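Local coordinates for Endonuclease/exonuclease/phosphatase (Leptotrichia buccalis C-1013-b, PDB 3TEB), which probably acts as a metal-dependent nuclease or related phosphoester hydrolase of the DNase I-like fold, with magnesium as its likely cofactor, at residues Glu21-Tyr35 against Val244-Asp256. Sequence-based numbering, arbitrary orientation.
Sequences EKIDILARTIAEKQY and VIFNNKNKEIVSD
Lys22 and Val254 bring the two backbones nearest, CA to CA 4.7 Å, where the loop leaving strand 239-245 lies along one side of helix 19-33. Val254 turns CG1 onto the helix, 3.6 Å from CB of Ile25, and the extended aliphatic chain of Lys22 runs over the backbone of Ile253 and Val254 before its NZ forms a salt bridge with Glu16 and a hydrogen bond to Glu17 O. One helical turn beyond Lys22 and Ile25, Leu26 and Thr29 meet the ring of Phe246. Leu26 CD1 packs against Phe246 CE2 at 3.7 Å, the side chains crossing at about a right angle, while Thr29 meets the ring edge, CB in its plane. With OG1 anti to its carbonyl carbon (chi1 -51°), Thr29 turns the hydroxyl back to Ile25 O, a 2.6 Å hydrogen bond from above the carbonyl plane, while CG2 touches Ile245 CD1. A glycine here would probably open a gap at the ring edge and leave Phe246 freer to shift. Farther along, Lys251 NZ makes a weak salt bridge to Glu32 OE1 at 3.4 Å, and Tyr35 OH reaches Ile245 CD1. Ile245 and Tyr35 also rest on Leu7 of strand 4-10 and Glu261 of strand 259-264, so the contact joins the helix to that sheet's middle strands; helix 61-69 packs against Ile23 and Leu26, and the loop runs on to Asp256, a magnesium-binding residue.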
ATOM      1  N   GLU A  21      18.928  -8.550   0.586  1.00 35.11           N
ATOM      2  CA  GLU A  21      19.381  -7.503  -0.308  1.00 35.98           C
ATOM      3  C   GLU A  21      18.200  -6.650  -0.761  1.00 34.59           C
ATOM      4  O   GLU A  21      18.299  -5.439  -0.834  1.00 34.68           O
ATOM      5  CB  GLU A  21      20.116  -8.074  -1.511  1.00 37.18           C
ATOM      6  CG  GLU A  21      21.137  -7.086  -2.058  1.00 43.78           C
ATOM      7  CD  GLU A  21      21.557  -7.339  -3.526  1.00 51.59           C
ATOM      8  OE1 GLU A  21      21.787  -8.529  -3.915  1.00 53.87           O
ATOM      9  OE2 GLU A  21      21.683  -6.318  -4.278  1.00 55.17           O
ATOM     10  N   LYS A  22      17.078  -7.294  -1.044  1.00 33.32           N
ATOM     11  CA  LYS A  22      15.887  -6.595  -1.500  1.00 32.09           C
ATOM     12  C   LYS A  22      15.336  -5.642  -0.432  1.00 31.29           C
ATOM     13  O   LYS A  22      15.012  -4.482  -0.737  1.00 31.13           O
ATOM     14  CB  LYS A  22      14.833  -7.594  -1.973  1.00 31.83           C
ATOM     15  CG  LYS A  22      15.109  -8.121  -3.359  1.00 32.24           C
ATOM     16  CD  LYS A  22      14.249  -9.313  -3.688  1.00 32.61           C
ATOM     17  CE  LYS A  22      14.434  -9.707  -5.146  1.00 33.80           C
ATOM     18  NZ  LYS A  22      13.877 -11.058  -5.489  1.00 34.50           N
ATOM     19  N   ILE A  23      15.244  -6.123   0.813  1.00 30.48           N
ATOM     20  CA  ILE A  23      14.969  -5.241   1.955  1.00 29.93           C
ATOM     21  C   ILE A  23      15.955  -4.072   1.951  1.00 30.58           C
ATOM     22  O   ILE A  23      15.549  -2.922   2.027  1.00 30.52           O
ATOM     23  CB  ILE A  23      15.044  -5.978   3.307  1.00 29.58           C
ATOM     24  CG1 ILE A  23      13.829  -6.874   3.482  1.00 28.91           C
ATOM     25  CG2 ILE A  23      15.109  -4.993   4.459  1.00 29.00           C
ATOM     26  CD1 ILE A  23      13.991  -7.899   4.583  1.00 28.87           C
ATOM     27  N   ASP A  24      17.243  -4.366   1.824  1.00 31.33           N
ATOM     28  CA  ASP A  24      18.238  -3.322   1.854  1.00 32.51           C
ATOM     29  C   ASP A  24      18.034  -2.265   0.761  1.00 32.75           C
ATOM     30  O   ASP A  24      18.135  -1.073   1.043  1.00 32.95           O
ATOM     31  CB  ASP A  24      19.632  -3.911   1.779  1.00 33.22           C
ATOM     32  CG  ASP A  24      20.670  -3.007   2.408  1.00 35.33           C
ATOM     33  OD1 ASP A  24      20.580  -2.793   3.647  1.00 36.55           O
ATOM     34  OD2 ASP A  24      21.568  -2.525   1.665  1.00 36.89           O
ATOM     35  N   ILE A  25      17.752  -2.704  -0.468  1.00 32.68           N
ATOM     36  CA  ILE A  25      17.411  -1.808  -1.578  1.00 32.71           C
ATOM     37  C   ILE A  25      16.249  -0.897  -1.177  1.00 32.28           C
ATOM     38  O   ILE A  25      16.297   0.319  -1.347  1.00 32.57           O
ATOM     39  CB  ILE A  25      16.907  -2.572  -2.828  1.00 32.74           C
ATOM     40  CG1 ILE A  25      17.814  -3.749  -3.236  1.00 33.44           C
ATOM     41  CG2 ILE A  25      16.604  -1.590  -3.956  1.00 33.06           C
ATOM     42  CD1 ILE A  25      18.903  -3.421  -4.176  1.00 35.30           C
ATOM     43  N   LEU A  26      15.187  -1.501  -0.663  1.00 31.58           N
ATOM     44  CA  LEU A  26      14.000  -0.752  -0.282  1.00 31.01           C
ATOM     45  C   LEU A  26      14.342   0.287   0.765  1.00 31.35           C
ATOM     46  O   LEU A  26      14.023   1.452   0.589  1.00 31.46           O
ATOM     47  CB  LEU A  26      12.932  -1.705   0.240  1.00 30.58           C
ATOM     48  CG  LEU A  26      11.559  -1.216   0.682  1.00 29.97           C
ATOM     49  CD1 LEU A  26      10.909  -0.264  -0.326  1.00 29.29           C
ATOM     50  CD2 LEU A  26      10.712  -2.467   0.896  1.00 30.05           C
ATOM     51  N   ALA A  27      15.008  -0.141   1.836  1.00 31.84           N
ATOM     52  CA  ALA A  27      15.431   0.747   2.915  1.00 32.87           C
ATOM     53  C   ALA A  27      16.277   1.916   2.418  1.00 34.34           C
ATOM     54  O   ALA A  27      15.898   3.063   2.632  1.00 34.75           O
ATOM     55  CB  ALA A  27      16.152  -0.021   3.994  1.00 32.67           C
ATOM     56  N   ARG A  28      17.389   1.627   1.739  1.00 35.89           N
ATOM     57  CA  ARG A  28      18.249   2.649   1.114  1.00 37.88           C
ATOM     58  C   ARG A  28      17.496   3.701   0.296  1.00 37.98           C
ATOM     59  O   ARG A  28      17.860   4.882   0.296  1.00 38.17           O
ATOM     60  CB  ARG A  28      19.265   1.992   0.182  1.00 38.55           C
ATOM     61  CG  ARG A  28      20.439   1.344   0.864  1.00 41.96           C
ATOM     62  CD  ARG A  28      21.394   0.738  -0.171  1.00 47.02           C
ATOM     63  NE  ARG A  28      22.613   0.225   0.451  1.00 50.95           N
ATOM     64  CZ  ARG A  28      23.634   0.987   0.841  1.00 53.64           C
ATOM     65  NH1 ARG A  28      23.591   2.306   0.677  1.00 54.97           N
ATOM     66  NH2 ARG A  28      24.698   0.434   1.404  1.00 54.83           N
ATOM     67  N   THR A  29      16.473   3.249  -0.424  1.00 37.80           N
ATOM     68  CA  THR A  29      15.692   4.104  -1.296  1.00 38.12           C
ATOM     69  C   THR A  29      14.863   5.040  -0.451  1.00 38.48           C
ATOM     70  O   THR A  29      14.982   6.249  -0.582  1.00 39.36           O
ATOM     71  CB  THR A  29      14.753   3.291  -2.207  1.00 37.78           C
ATOM     72  OG1 THR A  29      15.491   2.255  -2.870  1.00 38.03           O
ATOM     73  CG2 THR A  29      14.089   4.199  -3.244  1.00 37.43           C
ATOM     74  N   ILE A  30      14.023   4.483   0.416  1.00 38.39           N
ATOM     75  CA  ILE A  30      13.225   5.279   1.337  1.00 38.58           C
ATOM     76  C   ILE A  30      14.116   6.329   2.004  1.00 40.29           C
ATOM     77  O   ILE A  30      13.730   7.494   2.114  1.00 40.68           O
ATOM     78  CB  ILE A  30      12.526   4.386   2.376  1.00 37.90           C
ATOM     79  CG1 ILE A  30      11.525   3.455   1.667  1.00 37.08           C
ATOM     80  CG2 ILE A  30      11.850   5.232   3.452  1.00 37.23           C
ATOM     81  CD1 ILE A  30      10.808   2.446   2.567  1.00 36.07           C
ATOM     82  N   ALA A  31      15.324   5.923   2.392  1.00 41.89           N
ATOM     83  CA  ALA A  31      16.291   6.816   3.016  1.00 44.01           C
ATOM     84  C   ALA A  31      16.667   8.032   2.165  1.00 45.91           C
ATOM     85  O   ALA A  31      16.696   9.148   2.671  1.00 46.28           O
ATOM     86  CB  ALA A  31      17.522   6.049   3.426  1.00 43.96           C
ATOM     87  N   GLU A  32      16.955   7.816   0.883  1.00 47.86           N
ATOM     88  CA  GLU A  32      17.340   8.908  -0.022  1.00 50.32           C
ATOM     89  C   GLU A  32      16.159   9.820  -0.274  1.00 49.84           C
ATOM     90  O   GLU A  32      16.290  11.042  -0.226  1.00 50.55           O
ATOM     91  CB  GLU A  32      17.808   8.392  -1.382  1.00 51.44           C
ATOM     92  CG  GLU A  32      19.050   7.488  -1.397  1.00 57.10           C
ATOM     93  CD  GLU A  32      19.325   6.900  -2.808  1.00 63.24           C
ATOM     94  OE1 GLU A  32      18.483   7.122  -3.719  1.00 65.94           O
ATOM     95  OE2 GLU A  32      20.372   6.223  -3.007  1.00 65.12           O
ATOM     96  N   LYS A  33      15.003   9.212  -0.533  1.00 48.70           N
ATOM     97  CA  LYS A  33      13.832   9.924  -1.035  1.00 47.89           C
ATOM     98  C   LYS A  33      13.039  10.632   0.053  1.00 47.04           C
ATOM     99  O   LYS A  33      12.346  11.630  -0.212  1.00 47.14           O
ATOM    100  CB  LYS A  33      12.951   8.984  -1.861  1.00 47.53           C
ATOM    101  CG  LYS A  33      13.653   8.554  -3.136  1.00 49.16           C
ATOM    102  CD  LYS A  33      12.753   8.593  -4.353  1.00 51.68           C
ATOM    103  CE  LYS A  33      13.563   8.909  -5.615  1.00 54.51           C
ATOM    104  NZ  LYS A  33      12.899   8.355  -6.839  1.00 56.12           N
ATOM    105  N   GLN A  34      13.167  10.121   1.276  1.00 45.90           N
ATOM    106  CA  GLN A  34      12.543  10.722   2.454  1.00 44.87           C
ATOM    107  C   GLN A  34      11.031  10.770   2.341  1.00 43.40           C
ATOM    108  O   GLN A  34      10.421  11.742   2.743  1.00 43.50           O
ATOM    109  CB  GLN A  34      13.105  12.133   2.708  1.00 45.45           C
ATOM    110  CG  GLN A  34      14.518  12.143   3.256  1.00 46.29           C
ATOM    111  CD  GLN A  34      14.594  11.528   4.640  1.00 46.14           C
ATOM    112  OE1 GLN A  34      13.855  11.919   5.546  1.00 46.11           O
ATOM    113  NE2 GLN A  34      15.481  10.555   4.807  1.00 45.78           N
ATOM    114  N   TYR A  35      10.428   9.717   1.804  1.00 41.84           N
ATOM    115  CA  TYR A  35       8.981   9.685   1.619  1.00 40.73           C
ATOM    116  C   TYR A  35       8.216  10.084   2.884  1.00 40.46           C
ATOM    117  O   TYR A  35       8.621   9.754   3.998  1.00 40.54           O
ATOM    118  CB  TYR A  35       8.527   8.297   1.166  1.00 40.15           C
ATOM    119  CG  TYR A  35       9.050   7.872  -0.185  1.00 39.39           C
ATOM    120  CD1 TYR A  35       8.601   8.488  -1.354  1.00 39.34           C
ATOM    121  CD2 TYR A  35       9.978   6.840  -0.297  1.00 38.80           C
ATOM    122  CE1 TYR A  35       9.076   8.096  -2.601  1.00 39.40           C
ATOM    123  CE2 TYR A  35      10.453   6.435  -1.534  1.00 39.06           C
ATOM    124  CZ  TYR A  35       9.999   7.069  -2.682  1.00 39.58           C
ATOM    125  OH  TYR A  35      10.470   6.680  -3.915  1.00 40.38           O
ATOM    126  N   VAL A 244       6.666   4.703 -11.755  1.00 44.00           N
ATOM    127  CA  VAL A 244       6.856   3.367 -11.224  1.00 41.65           C
ATOM    128  C   VAL A 244       8.287   3.291 -10.703  1.00 40.96           C
ATOM    129  O   VAL A 244       9.172   3.972 -11.218  1.00 41.24           O
ATOM    130  CB  VAL A 244       6.572   2.287 -12.287  1.00 41.45           C
ATOM    131  CG1 VAL A 244       6.827   0.890 -11.731  1.00 40.45           C
ATOM    132  CG2 VAL A 244       5.133   2.400 -12.766  1.00 41.20           C
ATOM    133  N   ILE A 245       8.494   2.493  -9.663  1.00 39.22           N
ATOM    134  CA  ILE A 245       9.804   2.331  -9.047  1.00 38.59           C
ATOM    135  C   ILE A 245      10.041   0.848  -8.688  1.00 38.00           C
ATOM    136  O   ILE A 245       9.076   0.066  -8.534  1.00 37.53           O
ATOM    137  CB  ILE A 245       9.984   3.294  -7.836  1.00 38.56           C
ATOM    138  CG1 ILE A 245      11.392   3.204  -7.262  1.00 38.30           C
ATOM    139  CG2 ILE A 245       8.939   3.040  -6.769  1.00 37.33           C
ATOM    140  CD1 ILE A 245      11.751   4.354  -6.371  1.00 38.70           C
ATOM    141  N   PHE A 246      11.320   0.476  -8.577  1.00 38.35           N
ATOM    142  CA  PHE A 246      11.768  -0.904  -8.308  1.00 37.87           C
ATOM    143  C   PHE A 246      11.402  -1.844  -9.441  1.00 38.70           C
ATOM    144  O   PHE A 246      10.787  -2.884  -9.217  1.00 38.36           O
ATOM    145  CB  PHE A 246      11.244  -1.438  -6.967  1.00 36.45           C
ATOM    146  CG  PHE A 246      11.517  -0.531  -5.810  1.00 35.24           C
ATOM    147  CD1 PHE A 246      12.807  -0.098  -5.539  1.00 34.60           C
ATOM    148  CD2 PHE A 246      10.483  -0.108  -4.988  1.00 33.32           C
ATOM    149  CE1 PHE A 246      13.062   0.750  -4.468  1.00 34.62           C
ATOM    150  CE2 PHE A 246      10.726   0.737  -3.912  1.00 33.24           C
ATOM    151  CZ  PHE A 246      12.015   1.167  -3.648  1.00 33.91           C
ATOM    152  N   ASN A 247      11.795  -1.467 -10.652  1.00 41.12           N
ATOM    153  CA  ASN A 247      11.442  -2.205 -11.852  1.00 42.66           C
ATOM    154  C   ASN A 247      12.665  -2.432 -12.743  1.00 44.62           C
ATOM    155  O   ASN A 247      12.542  -2.553 -13.964  1.00 44.94           O
ATOM    156  CB  ASN A 247      10.376  -1.426 -12.615  1.00 43.05           C
ATOM    157  CG  ASN A 247      10.872  -0.068 -13.090  1.00 44.06           C
ATOM    158  OD1 ASN A 247      11.939   0.398 -12.693  1.00 44.69           O
ATOM    159  ND2 ASN A 247      10.096   0.571 -13.949  1.00 44.81           N
ATOM    160  N   ASN A 248      13.836  -2.478 -12.109  1.00 50.03           N
ATOM    161  CA  ASN A 248      15.159  -2.508 -12.768  1.00 53.20           C
ATOM    162  C   ASN A 248      15.468  -1.367 -13.739  1.00 55.21           C
ATOM    163  O   ASN A 248      16.530  -1.373 -14.373  1.00 56.73           O
ATOM    164  CB  ASN A 248      15.481  -3.876 -13.386  1.00 54.07           C
ATOM    165  CG  ASN A 248      15.748  -4.943 -12.331  1.00 54.76           C
ATOM    166  OD1 ASN A 248      16.247  -4.656 -11.236  1.00 54.87           O
ATOM    167  ND2 ASN A 248      15.416  -6.186 -12.660  1.00 56.11           N
ATOM    168  N   LYS A 249      14.546  -0.407 -13.845  1.00 55.27           N
ATOM    169  CA  LYS A 249      14.759   0.820 -14.613  1.00 56.93           C
ATOM    170  C   LYS A 249      14.966   1.982 -13.649  1.00 55.73           C
ATOM    171  O   LYS A 249      16.070   2.501 -13.531  1.00 57.02           O
ATOM    172  CB  LYS A 249      13.599   1.087 -15.575  1.00 57.56           C
ATOM    173  CG  LYS A 249      13.788   0.444 -16.945  1.00 61.80           C
ATOM    174  CD  LYS A 249      12.485   0.336 -17.730  1.00 66.18           C
ATOM    175  CE  LYS A 249      11.714  -0.921 -17.337  1.00 66.93           C
ATOM    176  NZ  LYS A 249      10.271  -0.829 -17.693  1.00 67.83           N
ATOM    177  N   ASN A 250      13.903   2.374 -12.953  1.00 52.75           N
ATOM    178  CA  ASN A 250      14.011   3.286 -11.823  1.00 50.50           C
ATOM    179  C   ASN A 250      14.164   2.441 -10.546  1.00 48.68           C
ATOM    180  O   ASN A 250      13.171   2.066  -9.911  1.00 47.28           O
ATOM    181  CB  ASN A 250      12.783   4.211 -11.789  1.00 49.59           C
ATOM    182  CG  ASN A 250      12.734   5.117 -10.557  1.00 47.97           C
ATOM    183  OD1 ASN A 250      13.742   5.665 -10.120  1.00 47.80           O
ATOM    184  ND2 ASN A 250      11.540   5.287 -10.008  1.00 45.89           N
ATOM    185  N   LYS A 251      15.416   2.105 -10.215  1.00 48.62           N
ATOM    186  CA  LYS A 251      15.760   1.272  -9.039  1.00 47.12           C
ATOM    187  C   LYS A 251      15.534  -0.240  -9.209  1.00 45.95           C
ATOM    188  O   LYS A 251      14.625  -0.662  -9.926  1.00 45.22           O
ATOM    189  CB  LYS A 251      15.037   1.771  -7.783  1.00 46.02           C
ATOM    190  CG  LYS A 251      15.917   2.481  -6.782  1.00 47.11           C
ATOM    191  CD  LYS A 251      16.194   3.914  -7.163  1.00 48.62           C
ATOM    192  CE  LYS A 251      17.222   4.493  -6.214  1.00 50.31           C
ATOM    193  NZ  LYS A 251      17.839   5.701  -6.793  1.00 52.04           N
ATOM    194  N   GLU A 252      16.358  -1.036  -8.526  1.00 45.58           N
ATOM    195  CA  GLU A 252      16.294  -2.512  -8.588  1.00 45.08           C
ATOM    196  C   GLU A 252      14.999  -3.168  -8.056  1.00 41.68           C
ATOM    197  O   GLU A 252      14.332  -2.602  -7.203  1.00 41.12           O
ATOM    198  CB  GLU A 252      17.503  -3.107  -7.869  1.00 46.89           C
ATOM    199  CG  GLU A 252      18.819  -2.829  -8.567  1.00 53.32           C
ATOM    200  CD  GLU A 252      20.023  -2.981  -7.643  1.00 59.85           C
ATOM    201  OE1 GLU A 252      20.279  -2.066  -6.818  1.00 61.28           O
ATOM    202  OE2 GLU A 252      20.723  -4.013  -7.755  1.00 62.77           O
ATOM    203  N   ILE A 253      14.669  -4.362  -8.555  1.00 39.62           N
ATOM    204  CA  ILE A 253      13.441  -5.091  -8.177  1.00 36.64           C
ATOM    205  C   ILE A 253      13.475  -5.584  -6.714  1.00 35.12           C
ATOM    206  O   ILE A 253      14.466  -6.162  -6.292  1.00 35.86           O
ATOM    207  CB  ILE A 253      13.166  -6.265  -9.175  1.00 36.76           C
ATOM    208  CG1 ILE A 253      12.481  -5.739 -10.438  1.00 37.21           C
ATOM    209  CG2 ILE A 253      12.291  -7.344  -8.563  1.00 35.85           C
ATOM    210  CD1 ILE A 253      12.201  -6.809 -11.510  1.00 37.47           C
ATOM    211  N   VAL A 254      12.408  -5.356  -5.946  1.00 32.91           N
ATOM    212  CA  VAL A 254      12.366  -5.805  -4.537  1.00 31.68           C
ATOM    213  C   VAL A 254      11.188  -6.715  -4.201  1.00 31.30           C
ATOM    214  O   VAL A 254      11.075  -7.211  -3.081  1.00 31.04           O
ATOM    215  CB  VAL A 254      12.367  -4.633  -3.528  1.00 31.20           C
ATOM    216  CG1 VAL A 254      13.575  -3.747  -3.742  1.00 31.67           C
ATOM    217  CG2 VAL A 254      11.067  -3.835  -3.612  1.00 29.91           C
ATOM    218  N   SER A 255      10.315  -6.930  -5.175  1.00 31.78           N
ATOM    219  CA  SER A 255       9.145  -7.759  -4.974  1.00 32.47           C
ATOM    220  C   SER A 255       8.705  -8.426  -6.279  1.00 33.63           C
ATOM    221  O   SER A 255       9.436  -8.410  -7.268  1.00 34.01           O
ATOM    222  CB  SER A 255       8.032  -6.889  -4.425  1.00 32.13           C
ATOM    223  OG  SER A 255       6.881  -7.660  -4.177  1.00 33.07           O
ATOM    224  N   ASP A 256       7.520  -9.032  -6.274  1.00 34.69           N
ATOM    225  CA  ASP A 256       6.914  -9.527  -7.510  1.00 36.12           C
ATOM    226  C   ASP A 256       5.967  -8.494  -8.138  1.00 36.12           C
ATOM    227  O   ASP A 256       5.383  -8.742  -9.195  1.00 37.03           O
ATOM    228  CB  ASP A 256       6.249 -10.907  -7.323  1.00 36.97           C
ATOM    229  CG  ASP A 256       5.064 -10.894  -6.358  1.00 38.34           C
ATOM    230  OD1 ASP A 256       4.756  -9.850  -5.721  1.00 39.79           O
ATOM    231  OD2 ASP A 256       4.424 -11.961  -6.230  1.00 40.45           O
TER